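Local atomic coordinates of tail protein, 43 kDa (Neisseria meningitidis MC58, PDB entry 3D37), a protein that probably serves as a hub component of the baseplate in a Mu-like phage tail, although its function has not been established directly. Residues 21-26 and 84-89; 58-63 and 68-73; 198-203 and 301-306; 214-219 and 271-276. All coordinates share one frame; numbering follows the deposited sequence.

Interactions 1 and 2 belong to the N-terminal barrel-like domain related to the Mu baseplate protein GpP. Their centres are about 16 Å apart, interaction 2 nests in the chain loop closed by interaction 1, and the two meet where Leu89 CD1 lies 4.1 Å from Ile73 CD1. Interaction 3 lies about 30 Å from both, centre to centre, where strands 300-305 and 202-208 meet a neighbouring subunit. Interaction 4 falls within the chain loop closed by interaction 3, yet their nearest atoms are about 13 Å apart. It joins a helix to a separate three-stranded sheet, with its centre about 43 Å from that of interaction 1 and across the chain's centre from it.

Interaction 1: residues 21-26 and 84-89; sequences HWERYD and SRELSL
Arg24 and Glu86 are joined by a salt bridge in which Arg24 NH2 donates to Glu86 OE2 at 3.2 Å, with a bent N-H...O angle of 137°. A weaker bond from Arg24 NH1 to Glu86 OE1 spans 3.5 Å. The guanidinium and carboxylate planes stand 80° apart, so this is not the flat two-pronged pairing, and NH2 approaches OE2 from above the carboxylate plane. Glu23 brings a second carboxylate, its OE2 3.9 Å from Glu86 OE2; the arginine probably offsets the repulsion between these acids, though the modelled Arg24-Glu23 contact is too short to be trusted, leaving Glu23's share in the network doubtful. Glu23 and Arg24 form a classic beta bulge, both facing Val41. Strand 37-42 runs between strands 24-30 and 84-93, so the long side chains of Arg24 and Glu86 meet across it, over Val41. Residues suited to burial meet on its other face: the Trp22 ring reaches Leu89, CH2 to CD1 4.1 Å, the side chains crossing nearly perpendicular, and Trp22 also meets Phe40.

Interaction 2: residues 58-63 and 68-73; sequences SCEVVI and VMTGII
Ser58 and Ile72 form a non-hydrogen-bonded pair at one end of an antiparallel beta hairpin, strands 58-63 and 66-81 of the N-terminal barrel domain, and both also pack on Leu245 of a neighbouring subunit. Cys59 pairs with Gly71 through two bonds, Cys59 N to Gly71 O (2.8 Å) and Gly71 N to Cys59 O (3.0 Å). Cys59 SG, set between backbone N and carbonyl carbon (chi1 67°), turns to Ile73 CG1 at 3.8 Å, an apolar contact that suits the small, buried thiol. Glu60 and Thr70 stand side by side on the more polar face, where one water donates to both Glu60 OE2 and Thr70 OG1; the threonine hydroxyl also bonds to Pro170 O. Val61 N meets Met69 O in the carbonyl plane at 2.8 Å, while Val61 O accepts from Val68 N at 2.9 Å. Beta-branched Val61 sets CG1 3.7 Å from Val68 CG2. Ile63 lies nearly perpendicular to Val68, its CG1 4.0 Å from Val68 CG1.

Interaction 3: residues 198-203 and 301-306; sequences CNIERM and VHVIDD
Val303 meets Met203 tip to tip, the valine CG1 lying 3.9 Å from the methionine CE. Val303 CG1, placed opposite the backbone N by a chi1 of 178°, also lies 4.4 Å from Ile200 CD1, so one branch of the valine serves two partners on the facing segment. A compact beta-branched residue suits this buried strand position, and the longer, flexible Met203 spans the distance to it. Two residues on, Asp305 comes alongside the methionine with the two side chains running in opposite senses, and its OD2 is 3.4 Å from Met203 SD. The thioether offers this oxygen no proton. The acid's main polar partner is instead Lys80 of a neighbouring subunit, which forms a salt bridge with OD2, while OD1 accepts the backbone N-H of His308; together these probably offset the cost of burying a carboxylate beside apolar side chains. The bend at chi3 of Met203 (-74°) separates the two encounters, sulfur toward the acid and terminal methyl toward the valine. Strand 300-305 runs parallel to strand 187-191 and antiparallel to strand 310-324, and the Cys190-Cys198 disulfide ties the start of the facing segment to strand 187-191. Ile282 of strand 278-285 touches Ile200, Met203 and Val303, while Arg202 and Met203 pair in an antiparallel ladder with a strand of the same neighbouring subunit, carrying the sheet across the interface.

Interaction 4: residues 214-219 and 271-276; sequences SEVTFL and ADWRLE
Val216 and Trp273 approach from opposite directions, and the far corner of the indole, CZ3, lies 4.2 Å from both Val216 CG1 and Val216 CG2. Both branches of the valine thus face the same aromatic carbon at equal distance. Phe218 adds a third contact, its CZ standing 4.4 Å from Trp273 CZ3, with the rings meeting obliquely. Within the strand, Val216 CG1 also rests over one face of the Phe218 ring, 3.3 Å above its plane and offset toward the rim, so valine and phenylalanine present a joint apolar surface to the indole. The broad indole bridges a wide gap: the CA atoms of Val216 and Trp273 are 11.7 Å apart. In the next shell, Phe213 meets the indole edge-to-face, and Lys249 and Val251 touch it as well. Phe218 lies against Leu262, Ala266 and Leu270, earlier turns of the same helix. Strand 215-220 is the middle one of a three-stranded sheet, with strand 234-239 antiparallel to it and strand 249-252 parallel; helix 259-276 packs on this sheet, while a salt bridge from the Arg274 side chain to Glu337 and a hydrogen bond from Lys336 NZ to the backbone O of Leu275 link the helix to strand 330-337.

Interaction 1: residues 21-26 and 84-89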
loop_
_atom_site.group_PDB
_atom_site.type_symbol
_atom_site.label_atom_id
_atom_site.label_comp_id
_atom_site.label_asym_id
_atom_site.label_seq_id
_atom_site.Cartn_x
_atom_site.Cartn_y
_atom_site.Cartn_z
ATOM N N HIS A 21 -24.583 -6.232 -13.834
ATOM C CA HIS A 21 -24.157 -6.028 -12.443
ATOM C C HIS A 21 -22.659 -6.324 -12.156
ATOM O O HIS A 21 -22.306 -6.788 -11.098
ATOM C CB HIS A 21 -25.062 -6.818 -11.441
ATOM C CG HIS A 21 -26.530 -6.501 -11.559
ATOM N ND1 HIS A 21 -27.505 -7.482 -11.630
ATOM C CD2 HIS A 21 -27.184 -5.313 -11.638
ATOM C CE1 HIS A 21 -28.695 -6.909 -11.733
ATOM N NE2 HIS A 21 -28.527 -5.595 -11.750
ATOM N N TRP A 22 -21.792 -5.943 -13.059
ATOM C CA TRP A 22 -20.361 -6.144 -12.917
ATOM C C TRP A 22 -19.748 -5.186 -11.944
ATOM O O TRP A 22 -20.176 -4.051 -11.844
ATOM C CB TRP A 22 -19.717 -5.954 -14.278
ATOM C CG TRP A 22 -20.424 -6.771 -15.247
ATOM C CD1 TRP A 22 -21.364 -6.351 -16.156
ATOM C CD2 TRP A 22 -20.344 -8.180 -15.367
ATOM N NE1 TRP A 22 -21.825 -7.428 -16.858
ATOM C CE2 TRP A 22 -21.217 -8.561 -16.385
ATOM C CE3 TRP A 22 -19.589 -9.155 -14.725
ATOM C CZ2 TRP A 22 -21.353 -9.870 -16.790
ATOM C CZ3 TRP A 22 -19.734 -10.469 -15.119
ATOM C CH2 TRP A 22 -20.624 -10.813 -16.129
ATOM N N GLU A 23 -18.729 -5.624 -11.219
ATOM C CA GLU A 23 -17.938 -4.676 -10.490
ATOM C C GLU A 23 -16.817 -4.054 -11.284
ATOM O O GLU A 23 -16.433 -2.943 -10.999
ATOM C CB GLU A 23 -17.425 -5.279 -9.199
ATOM C CG GLU A 23 -16.221 -6.187 -9.269
ATOM C CD GLU A 23 -15.364 -6.050 -8.019
ATOM O OE1 GLU A 23 -15.969 -6.076 -6.887
ATOM O OE2 GLU A 23 -14.108 -5.886 -8.168
ATOM N N ARG A 24 -16.260 -4.785 -12.275
ATOM C CA ARG A 24 -15.233 -4.222 -13.118
ATOM C C ARG A 24 -15.274 -4.860 -14.530
ATOM O O ARG A 24 -15.803 -5.927 -14.706
ATOM C CB ARG A 24 -13.849 -4.290 -12.421
ATOM C CG ARG A 24 -13.131 -5.573 -12.544
ATOM C CD ARG A 24 -11.757 -5.546 -11.821
ATOM N NE ARG A 24 -12.083 -5.791 -10.437
ATOM C CZ ARG A 24 -11.794 -6.887 -9.744
ATOM N NH1 ARG A 24 -11.052 -7.880 -10.241
ATOM N NH2 ARG A 24 -12.270 -6.970 -8.536
ATOM N N TYR A 25 -14.875 -4.105 -15.537
ATOM C CA TYR A 25 -14.715 -4.676 -16.865
ATOM C C TYR A 25 -13.735 -3.856 -17.662
ATOM O O TYR A 25 -13.395 -2.712 -17.310
ATOM C CB TYR A 25 -16.080 -4.822 -17.608
ATOM C CG TYR A 25 -16.900 -3.521 -17.711
ATOM C CD1 TYR A 25 -16.505 -2.483 -18.545
ATOM C CD2 TYR A 25 -18.105 -3.364 -17.014
ATOM C CE1 TYR A 25 -17.266 -1.321 -18.685
ATOM C CE2 TYR A 25 -18.854 -2.143 -17.093
ATOM C CZ TYR A 25 -18.428 -1.157 -17.935
ATOM O OH TYR A 25 -19.150 -0.009 -18.077
ATOM N N ASP A 26 -13.283 -4.473 -18.748
ATOM C CA ASP A 26 -12.413 -3.881 -19.731
ATOM C C ASP A 26 -12.868 -4.443 -21.049
ATOM O O ASP A 26 -12.865 -5.655 -21.238
ATOM C CB ASP A 26 -10.979 -4.317 -19.487
ATOM C CG ASP A 26 -10.357 -3.630 -18.278
ATOM O OD1 ASP A 26 -10.112 -2.384 -18.293
ATOM O OD2 ASP A 26 -10.209 -4.335 -17.260
ATOM N N SER A 84 -14.980 -13.061 0.314
ATOM C CA SER A 84 -15.156 -12.664 -1.112
ATOM C C SER A 84 -15.447 -13.824 -2.001
ATOM O O SER A 84 -14.995 -14.916 -1.716
ATOM C CB SER A 84 -13.936 -11.891 -1.641
ATOM O OG SER A 84 -12.871 -11.847 -0.682
ATOM N N ARG A 85 -16.275 -13.594 -3.025
ATOM C CA ARG A 85 -16.512 -14.518 -4.126
ATOM C C ARG A 85 -16.384 -13.647 -5.353
ATOM O O ARG A 85 -16.913 -12.507 -5.381
ATOM C CB ARG A 85 -17.900 -15.176 -4.104
ATOM C CG ARG A 85 -18.205 -15.950 -2.801
ATOM C CD ARG A 85 -19.716 -16.227 -2.500
ATOM N NE ARG A 85 -20.170 -17.527 -3.013
ATOM C CZ ARG A 85 -20.472 -17.759 -4.299
ATOM N NH1 ARG A 85 -20.867 -18.978 -4.682
ATOM N NH2 ARG A 85 -20.397 -16.786 -5.211
ATOM N N GLU A 86 -15.646 -14.137 -6.341
ATOM C CA GLU A 86 -15.417 -13.401 -7.574
ATOM C C GLU A 86 -15.628 -14.340 -8.736
ATOM O O GLU A 86 -15.094 -15.436 -8.728
ATOM C CB GLU A 86 -14.001 -12.795 -7.578
ATOM C CG GLU A 86 -13.915 -11.511 -8.350
ATOM C CD GLU A 86 -12.899 -10.511 -7.806
ATOM O OE1 GLU A 86 -11.724 -10.640 -8.227
ATOM O OE2 GLU A 86 -13.310 -9.575 -7.036
ATOM N N LEU A 87 -16.508 -13.967 -9.663
ATOM C CA LEU A 87 -16.688 -14.694 -10.909
ATOM C C LEU A 87 -16.144 -13.792 -12.020
ATOM O O LEU A 87 -16.502 -12.607 -12.089
ATOM C CB LEU A 87 -18.161 -15.019 -11.142
ATOM C CG LEU A 87 -18.663 -15.271 -12.589
ATOM C CD1 LEU A 87 -18.121 -16.532 -13.210
ATOM C CD2 LEU A 87 -20.215 -15.300 -12.665
ATOM N N SER A 88 -15.243 -14.328 -12.843
ATOM C CA SER A 88 -14.780 -13.604 -14.029
ATOM C C SER A 88 -14.909 -14.376 -15.307
ATOM O O SER A 88 -14.935 -15.607 -15.310
ATOM C CB SER A 88 -13.370 -13.050 -13.851
ATOM O OG SER A 88 -12.450 -14.079 -13.676
ATOM N N LEU A 89 -15.076 -13.609 -16.387
ATOM C CA LEU A 89 -15.225 -14.088 -17.784
ATOM C C LEU A 89 -14.286 -13.286 -18.699
ATOM O O LEU A 89 -14.221 -12.039 -18.573
ATOM C CB LEU A 89 -16.640 -13.807 -18.331
ATOM C CG LEU A 89 -17.860 -14.283 -17.573
ATOM C CD1 LEU A 89 -19.075 -13.923 -18.389
ATOM C CD2 LEU A 89 -17.791 -15.797 -17.322
#

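Interaction 2: residues 58-63 and 68-73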
loop_
_atom_site.group_PDB
_atom_site.type_symbol
_atom_site.label_atom_id
_atom_site.label_comp_id
_atom_site.label_asym_id
_atom_site.label_seq_id
_atom_site.Cartn_x
_atom_site.Cartn_y
_atom_site.Cartn_z
ATOM N N SER A 58 -21.137 -18.566 -27.080
ATOM C CA SER A 58 -21.213 -17.393 -27.908
ATOM C C SER A 58 -21.830 -16.279 -27.104
ATOM O O SER A 58 -22.700 -16.516 -26.292
ATOM C CB SER A 58 -22.094 -17.656 -29.126
ATOM O OG SER A 58 -21.358 -18.401 -30.040
ATOM N N CYS A 59 -21.360 -15.057 -27.301
ATOM C CA CYS A 59 -21.906 -13.948 -26.514
ATOM C C CYS A 59 -21.932 -12.633 -27.284
ATOM O O CYS A 59 -21.310 -12.485 -28.309
ATOM C CB CYS A 59 -21.147 -13.773 -25.195
ATOM S SG CYS A 59 -19.424 -13.234 -25.356
ATOM N N GLU A 60 -22.651 -11.689 -26.723
ATOM C CA GLU A 60 -22.638 -10.312 -27.188
ATOM C C GLU A 60 -22.428 -9.429 -25.989
ATOM O O GLU A 60 -22.927 -9.708 -24.895
ATOM C CB GLU A 60 -23.955 -9.970 -27.925
ATOM C CG GLU A 60 -24.054 -10.672 -29.246
ATOM C CD GLU A 60 -25.491 -10.711 -29.804
ATOM O OE1 GLU A 60 -26.425 -10.766 -29.013
ATOM O OE2 GLU A 60 -25.680 -10.686 -31.043
ATOM N N VAL A 61 -21.631 -8.380 -26.176
ATOM C CA VAL A 61 -21.410 -7.437 -25.134
ATOM C C VAL A 61 -22.339 -6.270 -25.470
ATOM O O VAL A 61 -22.373 -5.830 -26.582
ATOM C CB VAL A 61 -19.939 -7.020 -25.043
ATOM C CG1 VAL A 61 -19.749 -5.849 -23.910
ATOM C CG2 VAL A 61 -19.027 -8.290 -24.830
ATOM N N VAL A 62 -23.143 -5.820 -24.517
ATOM C CA VAL A 62 -24.189 -4.843 -24.836
ATOM C C VAL A 62 -24.096 -3.696 -23.834
ATOM O O VAL A 62 -23.986 -3.910 -22.637
ATOM C CB VAL A 62 -25.619 -5.497 -24.819
ATOM C CG1 VAL A 62 -26.676 -4.573 -25.495
ATOM C CG2 VAL A 62 -25.610 -6.834 -25.533
ATOM N N ILE A 63 -24.120 -2.482 -24.344
ATOM C CA ILE A 63 -24.183 -1.282 -23.512
ATOM C C ILE A 63 -25.466 -0.526 -23.912
ATOM O O ILE A 63 -25.619 -0.156 -25.067
ATOM C CB ILE A 63 -22.933 -0.369 -23.711
ATOM C CG1 ILE A 63 -21.624 -1.168 -23.490
ATOM C CG2 ILE A 63 -23.045 0.959 -22.818
ATOM C CD1 ILE A 63 -20.344 -0.357 -23.529
ATOM N N VAL A 68 -21.855 -3.925 -28.671
ATOM C CA VAL A 68 -20.538 -3.336 -28.943
ATOM C C VAL A 68 -19.490 -4.378 -29.384
ATOM O O VAL A 68 -18.426 -4.024 -29.928
ATOM C CB VAL A 68 -20.056 -2.421 -27.726
ATOM C CG1 VAL A 68 -21.118 -1.320 -27.414
ATOM C CG2 VAL A 68 -19.809 -3.202 -26.439
ATOM N N MET A 69 -19.796 -5.654 -29.201
ATOM C CA MET A 69 -18.879 -6.741 -29.569
ATOM C C MET A 69 -19.637 -8.054 -29.614
ATOM O O MET A 69 -20.491 -8.303 -28.763
ATOM C CB MET A 69 -17.708 -6.853 -28.556
ATOM C CG MET A 69 -16.494 -7.710 -29.003
ATOM S SD MET A 69 -15.094 -7.674 -27.754
ATOM C CE MET A 69 -14.588 -5.979 -27.888
ATOM N N THR A 70 -19.268 -8.887 -30.585
ATOM C CA THR A 70 -19.805 -10.217 -30.778
ATOM C C THR A 70 -18.626 -11.172 -30.679
ATOM O O THR A 70 -17.638 -11.001 -31.361
ATOM C CB THR A 70 -20.559 -10.317 -32.187
ATOM O OG1 THR A 70 -21.511 -9.247 -32.263
ATOM C CG2 THR A 70 -21.286 -11.668 -32.374
ATOM N N GLY A 71 -18.705 -12.174 -29.817
ATOM C CA GLY A 71 -17.581 -13.080 -29.622
ATOM C C GLY A 71 -17.889 -14.353 -28.867
ATOM O O GLY A 71 -19.003 -14.813 -28.849
ATOM N N ILE A 72 -16.869 -14.880 -28.205
ATOM C CA ILE A 72 -16.917 -16.186 -27.582
ATOM C C ILE A 72 -16.216 -16.025 -26.245
ATOM O O ILE A 72 -15.126 -15.458 -26.171
ATOM C CB ILE A 72 -16.192 -17.325 -28.446
ATOM C CG1 ILE A 72 -16.840 -17.471 -29.815
ATOM C CG2 ILE A 72 -16.269 -18.730 -27.772
ATOM C CD1 ILE A 72 -16.370 -16.445 -30.786
ATOM N N ILE A 73 -16.852 -16.539 -25.199
ATOM C CA ILE A 73 -16.231 -16.616 -23.863
ATOM C C ILE A 73 -15.137 -17.695 -23.950
ATOM O O ILE A 73 -15.400 -18.880 -24.265
ATOM C CB ILE A 73 -17.266 -16.906 -22.795
ATOM C CG1 ILE A 73 -18.300 -15.758 -22.797
ATOM C CG2 ILE A 73 -16.641 -17.019 -21.314
ATOM C CD1 ILE A 73 -19.414 -15.982 -21.882
HETATM O O HOH W 1 -24.215 -9.640 -32.886
#

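Interaction 3: residues 198-203 and 301-306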
loop_
_atom_site.group_PDB
_atom_site.type_symbol
_atom_site.label_atom_id
_atom_site.label_comp_id
_atom_site.label_asym_id
_atom_site.label_seq_id
_atom_site.Cartn_x
_atom_site.Cartn_y
_atom_site.Cartn_z
ATOM N N CYS A 198 -14.496 21.467 -19.684
ATOM C CA CYS A 198 -13.502 20.563 -20.217
ATOM C C CYS A 198 -13.461 19.299 -19.408
ATOM O O CYS A 198 -13.331 19.274 -18.199
ATOM C CB CYS A 198 -12.126 21.191 -20.294
ATOM S SG CYS A 198 -11.973 22.438 -21.569
ATOM N N ASN A 199 -13.494 18.234 -20.144
ATOM C CA ASN A 199 -13.953 16.967 -19.685
ATOM C C ASN A 199 -12.855 15.862 -19.700
ATOM O O ASN A 199 -13.058 14.770 -19.201
ATOM C CB ASN A 199 -15.127 16.622 -20.636
ATOM C CG ASN A 199 -14.723 16.545 -22.179
ATOM O OD1 ASN A 199 -14.655 15.421 -22.652
ATOM N ND2 ASN A 199 -14.560 17.675 -22.942
ATOM N N ILE A 200 -11.709 16.139 -20.304
ATOM C CA ILE A 200 -10.590 15.169 -20.319
ATOM C C ILE A 200 -10.106 14.973 -18.875
ATOM O O ILE A 200 -9.786 15.943 -18.205
ATOM C CB ILE A 200 -9.436 15.660 -21.243
ATOM C CG1 ILE A 200 -9.885 15.613 -22.704
ATOM C CG2 ILE A 200 -8.175 14.855 -21.046
ATOM C CD1 ILE A 200 -9.016 16.469 -23.619
ATOM N N GLU A 201 -10.093 13.728 -18.416
ATOM C CA GLU A 201 -9.609 13.369 -17.083
ATOM C C GLU A 201 -8.085 13.092 -17.015
ATOM O O GLU A 201 -7.432 13.373 -16.018
ATOM C CB GLU A 201 -10.324 12.131 -16.594
ATOM C CG GLU A 201 -11.804 12.342 -16.387
ATOM C CD GLU A 201 -12.457 11.062 -15.866
ATOM O OE1 GLU A 201 -11.775 10.001 -15.885
ATOM O OE2 GLU A 201 -13.627 11.111 -15.437
ATOM N N ARG A 202 -7.540 12.620 -18.132
ATOM C CA ARG A 202 -6.186 12.239 -18.203
ATOM C C ARG A 202 -5.750 12.296 -19.688
ATOM O O ARG A 202 -6.499 11.914 -20.628
ATOM C CB ARG A 202 -6.127 10.901 -17.454
ATOM C CG ARG A 202 -5.109 10.033 -17.796
ATOM C CD ARG A 202 -4.671 9.095 -16.654
ATOM N NE ARG A 202 -3.244 9.143 -16.856
ATOM C CZ ARG A 202 -2.354 9.651 -16.011
ATOM N NH1 ARG A 202 -2.719 10.022 -14.798
ATOM N NH2 ARG A 202 -1.077 9.731 -16.404
ATOM N N MET A 203 -4.590 12.899 -19.912
ATOM C CA MET A 203 -3.998 13.041 -21.247
ATOM C C MET A 203 -2.551 12.511 -21.183
ATOM O O MET A 203 -1.779 12.962 -20.320
ATOM C CB MET A 203 -4.037 14.506 -21.674
ATOM C CG MET A 203 -3.571 14.733 -23.108
ATOM S SD MET A 203 -4.203 16.310 -23.762
ATOM C CE MET A 203 -5.889 15.906 -24.016
ATOM N N VAL A 301 -11.729 12.791 -33.657
ATOM C CA VAL A 301 -11.960 13.538 -32.456
ATOM C C VAL A 301 -11.127 14.829 -32.501
ATOM O O VAL A 301 -9.895 14.807 -32.734
ATOM C CB VAL A 301 -11.626 12.701 -31.152
ATOM C CG1 VAL A 301 -12.012 13.500 -29.922
ATOM C CG2 VAL A 301 -12.342 11.343 -31.151
ATOM N N HIS A 302 -11.816 15.959 -32.368
ATOM C CA HIS A 302 -11.147 17.233 -32.256
ATOM C C HIS A 302 -10.689 17.412 -30.815
ATOM O O HIS A 302 -11.486 17.293 -29.861
ATOM C CB HIS A 302 -12.102 18.358 -32.702
ATOM C CG HIS A 302 -11.518 19.724 -32.605
ATOM N ND1 HIS A 302 -12.279 20.835 -32.330
ATOM C CD2 HIS A 302 -10.251 20.168 -32.770
ATOM C CE1 HIS A 302 -11.511 21.910 -32.355
ATOM N NE2 HIS A 302 -10.276 21.531 -32.620
ATOM N N VAL A 303 -9.397 17.631 -30.623
ATOM C CA VAL A 303 -8.838 17.811 -29.265
ATOM C C VAL A 303 -8.265 19.203 -29.073
ATOM O O VAL A 303 -7.497 19.678 -29.920
ATOM C CB VAL A 303 -7.730 16.745 -28.951
ATOM C CG1 VAL A 303 -7.104 16.956 -27.534
ATOM C CG2 VAL A 303 -8.293 15.323 -29.085
ATOM N N ILE A 304 -8.648 19.847 -27.958
ATOM C CA ILE A 304 -8.078 21.142 -27.556
ATOM C C ILE A 304 -7.411 21.075 -26.175
ATOM O O ILE A 304 -8.004 20.665 -25.168
ATOM C CB ILE A 304 -9.103 22.319 -27.631
ATOM C CG1 ILE A 304 -9.747 22.374 -29.010
ATOM C CG2 ILE A 304 -8.421 23.703 -27.309
ATOM C CD1 ILE A 304 -11.046 23.202 -29.009
ATOM N N ASP A 305 -6.149 21.459 -26.145
ATOM C CA ASP A 305 -5.441 21.647 -24.885
ATOM C C ASP A 305 -4.687 22.959 -25.016
ATOM O O ASP A 305 -3.613 22.997 -25.597
ATOM C CB ASP A 305 -4.483 20.482 -24.646
ATOM C CG ASP A 305 -3.790 20.552 -23.316
ATOM O OD1 ASP A 305 -3.751 21.646 -22.704
ATOM O OD2 ASP A 305 -3.332 19.477 -22.840
ATOM N N ASP A 306 -5.277 24.030 -24.500
ATOM C CA ASP A 306 -4.628 25.354 -24.516
ATOM C C ASP A 306 -3.286 25.373 -23.783
ATOM O O ASP A 306 -2.331 25.949 -24.286
ATOM C CB ASP A 306 -5.562 26.432 -23.952
ATOM C CG ASP A 306 -6.657 26.861 -24.960
ATOM O OD1 ASP A 306 -6.679 26.393 -26.101
ATOM O OD2 ASP A 306 -7.506 27.698 -24.592
#

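Interaction 4: residues 214-219 and 271-276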
loop_
_atom_site.group_PDB
_atom_site.type_symbol
_atom_site.label_atom_id
_atom_site.label_comp_id
_atom_site.label_asym_id
_atom_site.label_seq_id
_atom_site.Cartn_x
_atom_site.Cartn_y
_atom_site.Cartn_z
ATOM N N SER A 214 16.728 7.501 -41.481
ATOM C CA SER A 214 17.283 8.603 -42.256
ATOM C C SER A 214 17.092 8.385 -43.772
ATOM O O SER A 214 16.564 9.258 -44.471
ATOM C CB SER A 214 18.771 8.795 -41.912
ATOM O OG SER A 214 19.570 7.755 -42.472
ATOM N N GLU A 215 17.558 7.241 -44.270
ATOM C CA GLU A 215 17.254 6.791 -45.610
ATOM C C GLU A 215 16.714 5.377 -45.466
ATOM O O GLU A 215 17.165 4.628 -44.597
ATOM C CB GLU A 215 18.504 6.736 -46.510
ATOM C CG GLU A 215 19.238 8.090 -46.699
ATOM C CD GLU A 215 20.319 8.058 -47.788
ATOM O OE1 GLU A 215 20.261 7.206 -48.718
ATOM O OE2 GLU A 215 21.227 8.923 -47.710
ATOM N N VAL A 216 15.765 5.002 -46.313
ATOM C CA VAL A 216 15.295 3.626 -46.335
ATOM C C VAL A 216 15.297 3.185 -47.771
ATOM O O VAL A 216 14.669 3.801 -48.619
ATOM C CB VAL A 216 13.901 3.450 -45.699
ATOM C CG1 VAL A 216 13.436 1.971 -45.806
ATOM C CG2 VAL A 216 13.947 3.927 -44.233
ATOM N N THR A 217 16.034 2.126 -48.040
ATOM C CA THR A 217 16.111 1.619 -49.367
ATOM C C THR A 217 15.191 0.410 -49.452
ATOM O O THR A 217 15.330 -0.549 -48.694
ATOM C CB THR A 217 17.604 1.367 -49.761
ATOM O OG1 THR A 217 18.232 0.498 -48.811
ATOM C CG2 THR A 217 18.365 2.699 -49.756
ATOM N N PHE A 218 14.210 0.500 -50.353
ATOM C CA PHE A 218 13.231 -0.556 -50.577
ATOM C C PHE A 218 13.619 -1.322 -51.842
ATOM O O PHE A 218 13.925 -0.703 -52.884
ATOM C CB PHE A 218 11.816 0.031 -50.717
ATOM C CG PHE A 218 11.278 0.678 -49.442
ATOM C CD1 PHE A 218 10.625 -0.080 -48.489
ATOM C CD2 PHE A 218 11.436 2.047 -49.213
ATOM C CE1 PHE A 218 10.108 0.521 -47.308
ATOM C CE2 PHE A 218 10.939 2.652 -48.057
ATOM C CZ PHE A 218 10.280 1.888 -47.101
ATOM N N LEU A 219 13.608 -2.661 -51.740
ATOM C CA LEU A 219 14.046 -3.541 -52.833
ATOM C C LEU A 219 12.948 -4.513 -53.197
ATOM O O LEU A 219 12.202 -4.987 -52.328
ATOM C CB LEU A 219 15.300 -4.351 -52.460
ATOM C CG LEU A 219 16.552 -3.652 -51.920
ATOM C CD1 LEU A 219 17.686 -4.770 -51.650
ATOM C CD2 LEU A 219 17.007 -2.572 -52.932
ATOM N N ALA A 271 4.184 4.788 -43.553
ATOM C CA ALA A 271 3.039 5.363 -42.824
ATOM C C ALA A 271 2.800 4.583 -41.544
ATOM O O ALA A 271 2.469 5.150 -40.492
ATOM C CB ALA A 271 1.795 5.395 -43.704
ATOM N N ASP A 272 3.014 3.279 -41.614
ATOM C CA ASP A 272 2.906 2.451 -40.432
ATOM C C ASP A 272 3.940 2.862 -39.394
ATOM O O ASP A 272 3.635 2.975 -38.217
ATOM C CB ASP A 272 3.075 0.976 -40.788
ATOM C CG ASP A 272 1.850 0.389 -41.509
ATOM O OD1 ASP A 272 0.767 1.048 -41.544
ATOM O OD2 ASP A 272 1.991 -0.733 -42.053
ATOM N N TRP A 273 5.174 3.091 -39.831
ATOM C CA TRP A 273 6.216 3.531 -38.923
ATOM C C TRP A 273 5.887 4.906 -38.319
ATOM O O TRP A 273 6.111 5.170 -37.124
ATOM C CB TRP A 273 7.555 3.572 -39.636
ATOM C CG TRP A 273 8.140 2.236 -39.865
ATOM C CD1 TRP A 273 7.896 1.108 -39.139
ATOM C CD2 TRP A 273 9.108 1.875 -40.863
ATOM N NE1 TRP A 273 8.639 0.056 -39.631
ATOM C CE2 TRP A 273 9.389 0.496 -40.690
ATOM C CE3 TRP A 273 9.749 2.574 -41.893
ATOM C CZ2 TRP A 273 10.292 -0.200 -41.502
ATOM C CZ3 TRP A 273 10.654 1.884 -42.708
ATOM C CH2 TRP A 273 10.912 0.501 -42.507
ATOM N N ARG A 274 5.342 5.783 -39.163
ATOM C CA ARG A 274 5.039 7.138 -38.722
ATOM C C ARG A 274 3.954 7.103 -37.632
ATOM O O ARG A 274 3.987 7.844 -36.710
ATOM C CB ARG A 274 4.602 7.961 -39.938
ATOM C CG ARG A 274 3.989 9.313 -39.614
ATOM C CD ARG A 274 3.676 10.104 -40.921
ATOM N NE ARG A 274 3.396 11.492 -40.570
ATOM C CZ ARG A 274 3.316 12.503 -41.441
ATOM N NH1 ARG A 274 3.479 12.317 -42.745
ATOM N NH2 ARG A 274 3.063 13.727 -40.983
ATOM N N LEU A 275 2.965 6.248 -37.788
ATOM C CA LEU A 275 1.927 6.066 -36.776
ATOM C C LEU A 275 2.471 5.557 -35.456
ATOM O O LEU A 275 2.024 5.995 -34.368
ATOM C CB LEU A 275 0.847 5.123 -37.281
ATOM C CG LEU A 275 -0.081 5.762 -38.289
ATOM C CD1 LEU A 275 -0.809 4.660 -39.176
ATOM C CD2 LEU A 275 -1.054 6.721 -37.576
ATOM N N GLU A 276 3.421 4.618 -35.538
ATOM C CA GLU A 276 4.050 4.070 -34.328
ATOM C C GLU A 276 4.781 5.102 -33.504
ATOM O O GLU A 276 4.981 4.903 -32.319
ATOM C CB GLU A 276 5.067 2.978 -34.689
ATOM C CG GLU A 276 4.485 1.635 -34.989
ATOM C CD GLU A 276 5.522 0.741 -35.676
ATOM O OE1 GLU A 276 6.735 0.951 -35.421
ATOM O OE2 GLU A 276 5.134 -0.145 -36.472
#